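Local coordinates for protein fanconi-associated nuclease 1 homolog (Pseudomonas aeruginosa, PDB 5Y7Q) that belongs to the Fanconi-associated nuclease 1 family, with a VRR-NUC domain, and binds DNA, at residues 308-319 against 331-340; 418-428 against 450-461. One frame throughout, in Å; residues are numbered along the deposited sequence.

Contact 1. Residues 308-319 against 331-340; sequences HPGARLRAIRSL and LAREASCAPE. With nucleotides of chain D.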
loop_
_atom_site.group_PDB
_atom_site.type_symbol
_atom_site.label_atom_id
_atom_site.label_comp_id
_atom_site.label_asym_id
_atom_site.label_seq_id
_atom_site.Cartn_x
_atom_site.Cartn_y
_atom_site.Cartn_z
ATOM N N HIS A 308 -5.880 6.755 14.456
ATOM C CA HIS A 308 -4.774 6.314 13.618
ATOM C C HIS A 308 -3.463 6.336 14.407
ATOM O O HIS A 308 -3.246 7.237 15.231
ATOM C CB HIS A 308 -4.681 7.225 12.390
ATOM C CG HIS A 308 -3.729 6.746 11.342
ATOM N ND1 HIS A 308 -4.073 5.799 10.403
ATOM C CD2 HIS A 308 -2.445 7.087 11.081
ATOM C CE1 HIS A 308 -3.039 5.574 9.612
ATOM N NE2 HIS A 308 -2.037 6.341 10.004
ATOM N N PRO A 309 -2.572 5.374 14.194
ATOM C CA PRO A 309 -1.340 5.330 14.997
ATOM C C PRO A 309 -0.463 6.550 14.730
ATOM O O PRO A 309 -0.225 6.926 13.581
ATOM C CB PRO A 309 -0.675 4.027 14.540
ATOM C CG PRO A 309 -1.204 3.812 13.172
ATOM C CD PRO A 309 -2.622 4.289 13.204
ATOM N N GLY A 310 0.008 7.186 15.804
ATOM C CA GLY A 310 0.794 8.400 15.671
ATOM C C GLY A 310 0.000 9.692 15.566
ATOM O O GLY A 310 0.612 10.765 15.498
ATOM N N ALA A 311 -1.340 9.627 15.587
ATOM C CA ALA A 311 -2.169 10.820 15.454
ATOM C C ALA A 311 -2.175 11.687 16.711
ATOM O O ALA A 311 -2.118 12.915 16.610
ATOM C CB ALA A 311 -3.603 10.426 15.090
ATOM N N ARG A 312 -2.296 11.087 17.899
ATOM C CA ARG A 312 -2.271 11.876 19.129
ATOM C C ARG A 312 -1.040 12.775 19.184
ATOM O O ARG A 312 -1.130 13.970 19.500
ATOM C CB ARG A 312 -2.299 10.942 20.333
ATOM C CG ARG A 312 -2.752 11.566 21.626
ATOM C CD ARG A 312 -2.145 10.767 22.744
ATOM N NE ARG A 312 -3.085 9.999 23.558
ATOM C CZ ARG A 312 -2.773 8.884 24.221
ATOM N NH1 ARG A 312 -1.555 8.368 24.160
ATOM N NH2 ARG A 312 -3.698 8.265 24.939
ATOM N N LEU A 313 0.120 12.207 18.865
ATOM C CA LEU A 313 1.357 12.978 18.790
ATOM C C LEU A 313 1.213 14.161 17.845
ATOM O O LEU A 313 1.587 15.293 18.180
ATOM C CB LEU A 313 2.477 12.060 18.323
ATOM C CG LEU A 313 3.831 12.140 18.968
ATOM C CD1 LEU A 313 3.660 12.533 20.383
ATOM C CD2 LEU A 313 4.440 10.749 18.854
ATOM N N ARG A 314 0.686 13.914 16.643
ATOM C CA ARG A 314 0.513 15.006 15.693
ATOM C C ARG A 314 -0.459 16.060 16.221
ATOM O O ARG A 314 -0.351 17.236 15.865
ATOM C CB ARG A 314 0.046 14.472 14.337
ATOM C CG ARG A 314 0.904 13.371 13.689
ATOM C CD ARG A 314 2.391 13.716 13.643
ATOM N NE ARG A 314 2.661 15.110 13.285
ATOM C CZ ARG A 314 3.810 15.737 13.537
ATOM N NH1 ARG A 314 4.813 15.096 14.157
ATOM N NH2 ARG A 314 3.949 17.009 13.174
ATOM N N ALA A 315 -1.402 15.678 17.078
ATOM C CA ALA A 315 -2.295 16.677 17.646
ATOM C C ALA A 315 -1.568 17.537 18.682
ATOM O O ALA A 315 -1.710 18.768 18.685
ATOM C CB ALA A 315 -3.535 16.003 18.243
ATOM N N ILE A 316 -0.788 16.913 19.581
ATOM C CA ILE A 316 0.026 17.705 20.514
ATOM C C ILE A 316 0.900 18.684 19.742
ATOM O O ILE A 316 0.899 19.899 19.995
ATOM C CB ILE A 316 0.887 16.795 21.409
ATOM C CG1 ILE A 316 0.010 15.839 22.206
ATOM C CG2 ILE A 316 1.733 17.628 22.339
ATOM C CD1 ILE A 316 0.684 14.548 22.555
ATOM N N ARG A 317 1.646 18.167 18.769
ATOM C CA ARG A 317 2.535 19.030 18.009
ATOM C C ARG A 317 1.764 20.126 17.279
ATOM O O ARG A 317 2.258 21.254 17.174
ATOM C CB ARG A 317 3.365 18.190 17.038
ATOM C CG ARG A 317 4.286 18.997 16.138
ATOM C CD ARG A 317 5.242 19.919 16.909
ATOM N NE ARG A 317 6.000 20.784 16.001
ATOM C CZ ARG A 317 6.713 21.842 16.383
ATOM N NH1 ARG A 317 6.778 22.173 17.664
ATOM N NH2 ARG A 317 7.363 22.572 15.484
ATOM N N SER A 318 0.547 19.841 16.793
ATOM C CA SER A 318 -0.229 20.894 16.142
ATOM C C SER A 318 -0.650 21.970 17.131
ATOM O O SER A 318 -0.557 23.163 16.825
ATOM C CB SER A 318 -1.460 20.320 15.446
ATOM O OG SER A 318 -1.105 19.656 14.251
ATOM N N LEU A 319 -1.125 21.578 18.317
ATOM C CA LEU A 319 -1.458 22.580 19.322
ATOM C C LEU A 319 -0.249 23.452 19.621
ATOM O O LEU A 319 -0.345 24.691 19.624
ATOM C CB LEU A 319 -1.987 21.916 20.590
ATOM C CG LEU A 319 -3.409 21.343 20.531
ATOM C CD1 LEU A 319 -3.628 20.207 21.526
ATOM C CD2 LEU A 319 -4.474 22.438 20.700
ATOM N N LEU A 331 -2.641 17.401 26.911
ATOM C CA LEU A 331 -2.718 16.211 26.087
ATOM C C LEU A 331 -1.448 15.391 26.221
ATOM O O LEU A 331 -1.500 14.162 26.317
ATOM C CB LEU A 331 -2.975 16.608 24.635
ATOM C CG LEU A 331 -3.248 15.458 23.675
ATOM C CD1 LEU A 331 -4.264 14.474 24.263
ATOM C CD2 LEU A 331 -3.726 16.021 22.363
ATOM N N ALA A 332 -0.301 16.055 26.265
ATOM C CA ALA A 332 0.951 15.334 26.457
ATOM C C ALA A 332 0.972 14.574 27.785
ATOM O O ALA A 332 1.491 13.452 27.863
ATOM C CB ALA A 332 2.125 16.308 26.367
ATOM N N ARG A 333 0.422 15.155 28.850
ATOM C CA ARG A 333 0.428 14.422 30.113
ATOM C C ARG A 333 -0.534 13.242 30.057
ATOM O O ARG A 333 -0.206 12.133 30.523
ATOM C CB ARG A 333 0.081 15.345 31.270
ATOM C CG ARG A 333 1.233 16.134 31.806
ATOM C CD ARG A 333 0.902 16.671 33.187
ATOM N NE ARG A 333 0.098 15.727 33.959
ATOM C CZ ARG A 333 0.608 14.736 34.686
ATOM N NH1 ARG A 333 1.938 14.578 34.730
ATOM N NH2 ARG A 333 -0.207 13.911 35.357
ATOM N N GLU A 334 -1.720 13.475 29.479
ATOM C CA GLU A 334 -2.671 12.410 29.183
ATOM C C GLU A 334 -1.980 11.266 28.454
ATOM O O GLU A 334 -2.017 10.112 28.895
ATOM C CB GLU A 334 -3.811 12.997 28.348
ATOM C CG GLU A 334 -5.024 12.136 28.098
ATOM C CD GLU A 334 -6.065 12.900 27.275
ATOM O OE1 GLU A 334 -6.128 14.146 27.439
ATOM O OE2 GLU A 334 -6.789 12.273 26.456
ATOM N N ALA A 335 -1.291 11.584 27.363
ATOM C CA ALA A 335 -0.668 10.555 26.553
ATOM C C ALA A 335 0.399 9.805 27.326
ATOM O O ALA A 335 0.501 8.579 27.214
ATOM C CB ALA A 335 -0.064 11.180 25.309
ATOM N N SER A 336 1.225 10.520 28.094
ATOM C CA SER A 336 2.313 9.856 28.807
ATOM C C SER A 336 1.806 8.966 29.928
ATOM O O SER A 336 2.528 8.057 30.341
ATOM C CB SER A 336 3.308 10.880 29.364
ATOM O OG SER A 336 2.736 11.623 30.426
ATOM N N CYS A 337 0.583 9.196 30.424
ATOM C CA CYS A 337 -0.008 8.246 31.369
ATOM C C CYS A 337 -0.135 6.844 30.763
ATOM O O CYS A 337 0.091 5.845 31.454
ATOM C CB CYS A 337 -1.377 8.740 31.854
ATOM S SG CYS A 337 -1.384 10.278 32.848
ATOM N N ALA A 338 -0.534 6.738 29.494
ATOM C CA ALA A 338 -0.708 5.435 28.843
ATOM C C ALA A 338 -0.343 5.496 27.362
ATOM O O ALA A 338 -1.219 5.567 26.492
ATOM C CB ALA A 338 -2.137 4.926 29.030
ATOM N N PRO A 339 0.949 5.430 27.032
ATOM C CA PRO A 339 1.362 5.604 25.627
ATOM C C PRO A 339 0.820 4.517 24.708
ATOM O O PRO A 339 0.566 3.384 25.122
ATOM C CB PRO A 339 2.894 5.550 25.689
ATOM C CG PRO A 339 3.247 5.712 27.133
ATOM C CD PRO A 339 2.093 5.174 27.918
ATOM N N GLU A 340 0.653 4.890 23.435
ATOM C CA GLU A 340 0.116 3.993 22.421
ATOM C C GLU A 340 1.165 3.031 21.890
ATOM O O GLU A 340 0.833 1.902 21.514
ATOM C CB GLU A 340 -0.458 4.799 21.250
ATOM C CG GLU A 340 -1.712 5.619 21.571
ATOM C CD GLU A 340 -2.264 6.412 20.372
ATOM O OE1 GLU A 340 -1.582 6.507 19.312
ATOM O OE2 GLU A 340 -3.393 6.944 20.516
ATOM P P DA D 3 7.787 19.968 12.519
ATOM O OP1 DA D 3 6.515 20.452 13.087
ATOM O OP2 DA D 3 7.955 18.505 12.387
ATOM O "O5'" DA D 3 8.036 20.641 11.082
ATOM C "C5'" DA D 3 8.035 22.068 10.957
ATOM C "C4'" DA D 3 8.132 22.530 9.508
ATOM O "O4'" DA D 3 9.316 21.999 8.890
ATOM C "C3'" DA D 3 7.014 22.098 8.590
ATOM O "O3'" DA D 3 6.993 22.988 7.488
ATOM C "C2'" DA D 3 7.482 20.704 8.176
ATOM C "C1'" DA D 3 8.962 20.972 7.977
ATOM N N9 DA D 3 9.843 19.871 8.276
ATOM C C8 DA D 3 9.876 19.118 9.415
ATOM N N7 DA D 3 10.842 18.234 9.431
ATOM C C5 DA D 3 11.506 18.451 8.233
ATOM C C6 DA D 3 12.626 17.841 7.646
ATOM N N6 DA D 3 13.299 16.847 8.228
ATOM N N1 DA D 3 13.029 18.297 6.434
ATOM C C2 DA D 3 12.348 19.297 5.860
ATOM N N3 DA D 3 11.281 19.945 6.316
ATOM C C4 DA D 3 10.911 19.468 7.521
ATOM P P DA D 2 11.445 17.644 17.325
ATOM O OP1 DA D 2 10.089 17.574 17.911
ATOM O OP2 DA D 2 12.085 16.375 16.923
ATOM O "O5'" DA D 2 11.419 18.592 16.036
ATOM C "C5'" DA D 2 11.329 20.018 16.177
ATOM C "C4'" DA D 2 10.887 20.640 14.877
ATOM O "O4'" DA D 2 12.025 20.729 13.980
ATOM C "C3'" DA D 2 9.839 19.807 14.135
ATOM O "O3'" DA D 2 8.923 20.627 13.452
ATOM C "C2'" DA D 2 10.678 19.020 13.157
ATOM C "C1'" DA D 2 11.722 20.036 12.786
ATOM N N9 DA D 2 12.900 19.379 12.276
ATOM C C8 DA D 2 13.570 18.334 12.846
ATOM N N7 DA D 2 14.573 17.902 12.130
ATOM C C5 DA D 2 14.536 18.701 11.003
ATOM C C6 DA D 2 15.338 18.751 9.858
ATOM N N6 DA D 2 16.376 17.944 9.656
ATOM N N1 DA D 2 15.033 19.669 8.924
ATOM C C2 DA D 2 13.991 20.483 9.130
ATOM N N3 DA D 2 13.165 20.530 10.167
ATOM C C4 DA D 2 13.498 19.604 11.075
#
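L331 drives the fit here as a knob into a hole, its isobutyl group lodged among R312, A315, I316 and L319 of the facing helix. The chain of L331 leaves with CG anti to the backbone N (chi1 -173°), which turns its branch point onto I316, where CG meets I316 CG1 at 3.6 Å. L331 CD2 lies against both I316 CG1 and A315 CB, 4.1 Å from the latter, while I316 CD1 lies over the backbone of A332. Small residues make the hollows on the second helix: the methyl of A335 offers a low shelf for R312, whose CD rests near A335 CB. Bent at chi3, the R312 chain sets its guanidinium between A335 CA, near the rim of one face, and E340 OE2, over the centre of the other. That carboxylate oxygen stands 4.3 Å from R312 NE, well off the plane, so no N-H points at it and any attraction is probably electrostatic only; the salt bridge of R312 NH1 is to E344. The segments 311-319 and 331-337 run nearly antiparallel, at 157°, their axes approaching to 10.1 Å, as in a helical hairpin. From a different face of helix 311-319, R317 turns to the DNA: its NE donates to OP1 of DA3 of chain D at 3.0 Å, the phosphate oxygen lying at the guanidinium edge, while NH2 adds weaker bonds to the same oxygen and to O3' of DA2 of chain D. Around this hairpin, helix 296-304 packs on A315 and L319, helix 273-292 backs A311, and helix 342-358 touches both I316 and A332.

Contact 2. Residues 418-428 against 450-461; sequences LCWEAIFAAIP and RRAALFEACLGR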
loop_
_atom_site.group_PDB
_atom_site.type_symbol
_atom_site.label_atom_id
_atom_site.label_comp_id
_atom_site.label_asym_id
_atom_site.label_seq_id
_atom_site.Cartn_x
_atom_site.Cartn_y
_atom_site.Cartn_z
ATOM N N LEU A 418 9.998 -18.975 9.432
ATOM C CA LEU A 418 9.691 -19.854 10.557
ATOM C C LEU A 418 8.190 -19.904 10.784
ATOM O O LEU A 418 7.594 -20.989 10.896
ATOM C CB LEU A 418 10.421 -19.392 11.820
ATOM C CG LEU A 418 10.308 -20.261 13.060
ATOM C CD1 LEU A 418 10.651 -21.738 12.770
ATOM C CD2 LEU A 418 11.222 -19.680 14.137
ATOM N N CYS A 419 7.556 -18.736 10.771
ATOM C CA CYS A 419 6.178 -18.584 11.195
ATOM C C CYS A 419 5.191 -18.671 10.049
ATOM O O CYS A 419 4.012 -18.365 10.243
ATOM C CB CYS A 419 6.027 -17.278 11.956
ATOM S SG CYS A 419 6.781 -17.438 13.565
ATOM N N TRP A 420 5.664 -19.052 8.863
ATOM C CA TRP A 420 4.824 -19.173 7.674
ATOM C C TRP A 420 3.506 -19.902 7.937
ATOM O O TRP A 420 2.439 -19.451 7.507
ATOM C CB TRP A 420 5.610 -19.913 6.605
ATOM C CG TRP A 420 4.962 -19.922 5.315
ATOM C CD1 TRP A 420 4.008 -20.791 4.883
ATOM C CD2 TRP A 420 5.227 -19.034 4.230
ATOM N NE1 TRP A 420 3.650 -20.490 3.587
ATOM C CE2 TRP A 420 4.387 -19.415 3.164
ATOM C CE3 TRP A 420 6.086 -17.950 4.058
ATOM C CZ2 TRP A 420 4.384 -18.743 1.938
ATOM C CZ3 TRP A 420 6.078 -17.275 2.830
ATOM C CH2 TRP A 420 5.239 -17.678 1.793
ATOM N N GLU A 421 3.566 -21.046 8.623
ATOM C CA GLU A 421 2.374 -21.865 8.786
ATOM C C GLU A 421 1.352 -21.209 9.695
ATOM O O GLU A 421 0.159 -21.518 9.587
ATOM C CB GLU A 421 2.748 -23.256 9.303
ATOM C CG GLU A 421 2.686 -24.335 8.226
ATOM C CD GLU A 421 4.057 -24.796 7.746
ATOM O OE1 GLU A 421 4.923 -25.090 8.603
ATOM O OE2 GLU A 421 4.259 -24.873 6.509
ATOM N N ALA A 422 1.785 -20.319 10.587
ATOM C CA ALA A 422 0.838 -19.524 11.365
ATOM C C ALA A 422 0.352 -18.294 10.604
ATOM O O ALA A 422 -0.803 -17.877 10.759
ATOM C CB ALA A 422 1.465 -19.089 12.679
ATOM N N ILE A 423 1.233 -17.668 9.822
ATOM C CA ILE A 423 0.852 -16.444 9.135
ATOM C C ILE A 423 -0.250 -16.728 8.128
ATOM O O ILE A 423 -1.187 -15.936 7.975
ATOM C CB ILE A 423 2.109 -15.818 8.506
ATOM C CG1 ILE A 423 2.998 -15.262 9.616
ATOM C CG2 ILE A 423 1.765 -14.720 7.515
ATOM C CD1 ILE A 423 4.365 -14.902 9.126
ATOM N N PHE A 424 -0.184 -17.886 7.480
ATOM C CA PHE A 424 -1.140 -18.343 6.476
ATOM C C PHE A 424 -2.220 -19.279 7.024
ATOM O O PHE A 424 -2.839 -20.017 6.247
ATOM C CB PHE A 424 -0.394 -18.983 5.307
ATOM C CG PHE A 424 0.322 -17.976 4.474
ATOM C CD1 PHE A 424 -0.371 -17.204 3.565
ATOM C CD2 PHE A 424 1.676 -17.750 4.636
ATOM C CE1 PHE A 424 0.286 -16.268 2.817
ATOM C CE2 PHE A 424 2.328 -16.786 3.889
ATOM C CZ PHE A 424 1.640 -16.059 2.989
ATOM N N ALA A 425 -2.380 -19.361 8.336
ATOM C CA ALA A 425 -3.423 -20.229 8.864
ATOM C C ALA A 425 -4.795 -19.765 8.391
ATOM O O ALA A 425 -5.034 -18.578 8.171
ATOM C CB ALA A 425 -3.371 -20.265 10.389
ATOM N N ALA A 426 -5.712 -20.724 8.308
ATOM C CA ALA A 426 -7.044 -20.626 7.717
ATOM C C ALA A 426 -8.060 -20.076 8.718
ATOM O O ALA A 426 -9.213 -20.515 8.742
ATOM C CB ALA A 426 -7.490 -21.979 7.163
ATOM N N ILE A 427 -7.584 -19.281 9.672
ATOM C CA ILE A 427 -8.417 -18.551 10.632
ATOM C C ILE A 427 -9.593 -17.910 9.900
ATOM O O ILE A 427 -9.388 -17.232 8.882
ATOM C CB ILE A 427 -7.575 -17.477 11.346
ATOM C CG1 ILE A 427 -6.375 -18.113 12.041
ATOM C CG2 ILE A 427 -8.406 -16.671 12.328
ATOM C CD1 ILE A 427 -6.754 -18.997 13.224
ATOM N N PRO A 428 -10.832 -18.104 10.351
ATOM C CA PRO A 428 -11.975 -17.636 9.551
ATOM C C PRO A 428 -11.916 -16.138 9.282
ATOM O O PRO A 428 -11.534 -15.341 10.143
ATOM C CB PRO A 428 -13.187 -18.027 10.405
ATOM C CG PRO A 428 -12.749 -19.288 11.048
ATOM C CD PRO A 428 -11.266 -19.041 11.404
ATOM N N ARG A 450 -5.581 -14.583 17.989
ATOM C CA ARG A 450 -6.380 -15.483 17.155
ATOM C C ARG A 450 -5.575 -16.721 16.782
ATOM O O ARG A 450 -6.120 -17.822 16.649
ATOM C CB ARG A 450 -6.856 -14.768 15.874
ATOM C CG ARG A 450 -7.824 -13.568 16.021
ATOM C CD ARG A 450 -9.294 -13.988 16.140
ATOM N NE ARG A 450 -10.012 -14.021 14.863
ATOM C CZ ARG A 450 -11.217 -14.578 14.690
ATOM N NH1 ARG A 450 -11.839 -15.162 15.713
ATOM N NH2 ARG A 450 -11.798 -14.559 13.493
ATOM N N ARG A 451 -4.275 -16.535 16.577
ATOM C CA ARG A 451 -3.354 -17.555 16.102
ATOM C C ARG A 451 -2.505 -18.165 17.201
ATOM O O ARG A 451 -1.624 -18.974 16.894
ATOM C CB ARG A 451 -2.473 -16.972 14.999
ATOM C CG ARG A 451 -3.243 -16.821 13.697
ATOM C CD ARG A 451 -2.895 -15.564 12.968
ATOM N NE ARG A 451 -2.959 -15.792 11.533
ATOM C CZ ARG A 451 -3.990 -15.452 10.769
ATOM N NH1 ARG A 451 -5.040 -14.857 11.317
ATOM N NH2 ARG A 451 -3.961 -15.706 9.457
ATOM N N ALA A 452 -2.778 -17.824 18.468
ATOM C CA ALA A 452 -1.827 -17.943 19.575
ATOM C C ALA A 452 -1.006 -19.227 19.543
ATOM O O ALA A 452 0.223 -19.183 19.395
ATOM C CB ALA A 452 -2.575 -17.834 20.910
ATOM N N ALA A 453 -1.671 -20.376 19.668
ATOM C CA ALA A 453 -0.955 -21.646 19.726
ATOM C C ALA A 453 0.069 -21.765 18.601
ATOM O O ALA A 453 1.271 -21.940 18.847
ATOM C CB ALA A 453 -1.945 -22.808 19.675
ATOM N N LEU A 454 -0.391 -21.610 17.354
ATOM C CA LEU A 454 0.468 -21.874 16.201
ATOM C C LEU A 454 1.732 -21.030 16.222
ATOM O O LEU A 454 2.741 -21.416 15.618
ATOM C CB LEU A 454 -0.295 -21.627 14.898
ATOM C CG LEU A 454 -1.022 -22.824 14.283
ATOM C CD1 LEU A 454 -2.295 -23.194 15.074
ATOM C CD2 LEU A 454 -1.330 -22.558 12.816
ATOM N N PHE A 455 1.699 -19.875 16.896
ATOM C CA PHE A 455 2.905 -19.060 16.986
ATOM C C PHE A 455 3.893 -19.630 17.999
ATOM O O PHE A 455 5.075 -19.836 17.682
ATOM C CB PHE A 455 2.537 -17.620 17.321
ATOM C CG PHE A 455 2.320 -16.769 16.103
ATOM C CD1 PHE A 455 1.053 -16.297 15.781
ATOM C CD2 PHE A 455 3.384 -16.465 15.259
ATOM C CE1 PHE A 455 0.854 -15.523 14.667
ATOM C CE2 PHE A 455 3.189 -15.689 14.131
ATOM C CZ PHE A 455 1.917 -15.218 13.831
ATOM N N GLU A 456 3.417 -19.941 19.211
ATOM C CA GLU A 456 4.316 -20.532 20.185
ATOM C C GLU A 456 4.767 -21.923 19.759
ATOM O O GLU A 456 5.832 -22.379 20.194
ATOM C CB GLU A 456 3.667 -20.565 21.570
ATOM C CG GLU A 456 4.702 -20.557 22.700
ATOM C CD GLU A 456 5.949 -19.728 22.354
ATOM O OE1 GLU A 456 5.839 -18.489 22.202
ATOM O OE2 GLU A 456 7.041 -20.324 22.221
ATOM N N ALA A 457 3.994 -22.604 18.919
ATOM C CA ALA A 457 4.536 -23.755 18.216
ATOM C C ALA A 457 5.746 -23.332 17.385
ATOM O O ALA A 457 6.867 -23.760 17.674
ATOM C CB ALA A 457 3.467 -24.412 17.349
ATOM N N CYS A 458 5.543 -22.467 16.377
ATOM C CA CYS A 458 6.608 -22.168 15.419
ATOM C C CYS A 458 7.826 -21.574 16.111
ATOM O O CYS A 458 8.950 -22.068 15.951
ATOM C CB CYS A 458 6.099 -21.216 14.337
ATOM S SG CYS A 458 5.117 -21.979 13.013
ATOM N N LEU A 459 7.618 -20.511 16.890
ATOM C CA LEU A 459 8.716 -19.912 17.642
ATOM C C LEU A 459 9.397 -20.925 18.550
ATOM O O LEU A 459 10.609 -20.827 18.796
ATOM C CB LEU A 459 8.194 -18.748 18.469
ATOM C CG LEU A 459 7.581 -17.616 17.675
ATOM C CD1 LEU A 459 7.120 -16.574 18.655
ATOM C CD2 LEU A 459 8.614 -17.057 16.700
ATOM N N GLY A 460 8.631 -21.895 19.060
ATOM C CA GLY A 460 9.201 -22.937 19.887
ATOM C C GLY A 460 10.368 -23.642 19.234
ATOM O O GLY A 460 11.347 -23.963 19.908
ATOM N N ARG A 461 10.314 -23.847 17.910
ATOM C CA ARG A 461 11.407 -24.563 17.251
ATOM C C ARG A 461 12.754 -23.878 17.453
ATOM O O ARG A 461 13.786 -24.480 17.134
ATOM C CB ARG A 461 11.154 -24.724 15.750
ATOM C CG ARG A 461 9.740 -25.135 15.377
ATOM C CD ARG A 461 9.624 -25.587 13.921
ATOM N NE ARG A 461 9.768 -27.037 13.805
ATOM C CZ ARG A 461 9.381 -27.752 12.753
ATOM N NH1 ARG A 461 8.815 -27.151 11.706
ATOM N NH2 ARG A 461 9.554 -29.073 12.752
#
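A422 and F455 illustrate how a short helical turn can be seated on a longer helix. Among the apolar contacts, the A422 methyl stands over the centre of the F455 ring, a CH-pi contact of 3.9 Å only 4° off the ring normal, and also abuts L454 CB. The neighbouring sulfur of C419 comes to the edge of that ring, 5.1 Å from its centroid, and touches L459 CD2 at 3.7 Å. Toward the C-terminal end A425 CB meets L454 CD2; at the other end L418 sets both methyls near C458 O.

Hydrogen bonding falls to R451, which reaches back to the carbonyls at the end of the turn. Its NE donates to A422 O (3.1 Å, N-H...O angle 154°), and its NH2 to I423 O at 3.2 Å, approaching from above that carbonyl plane. Bends at chi2 and chi3 bring the guanidinium there, and I427 CG1 lies over one face, toward the rim, 3.6 Å above the plane. R451 NH1 also forms a salt bridge with D441, so one arginine pins two backbone carbonyls and a carboxylate at once.

The pair joins helices of the VRR-NUC region: helix 505-517 packs behind helix 452-460 through L516 on F455 and F512 on L459, helix 467-478 flanks R461 and W420, and F485 of a loop rests on I423.

Read from the N terminus, the chain illustrates contacts arranged in series. Contact 1 comes first and closes a short loop: eleven residues, mostly helical, separate its segments, so helices 311-321 and 325-337 fold back on each other. Helix 342-358 follows, then strand 374-380, an outermost strand of the five-stranded mixed sheet, and only later does contact 2 open. Its loop is longer, with twenty-one intervening residues and little helix, joining helix 420-423 to helix 452-460. The loops neither nest nor cross. Their centres lie 33 Å apart, and the nearest atoms about 18 Å, so each ties together its own region: a helical array beside DNA, and helices that pack against 467-478 and 505-517 of the VRR-NUC region.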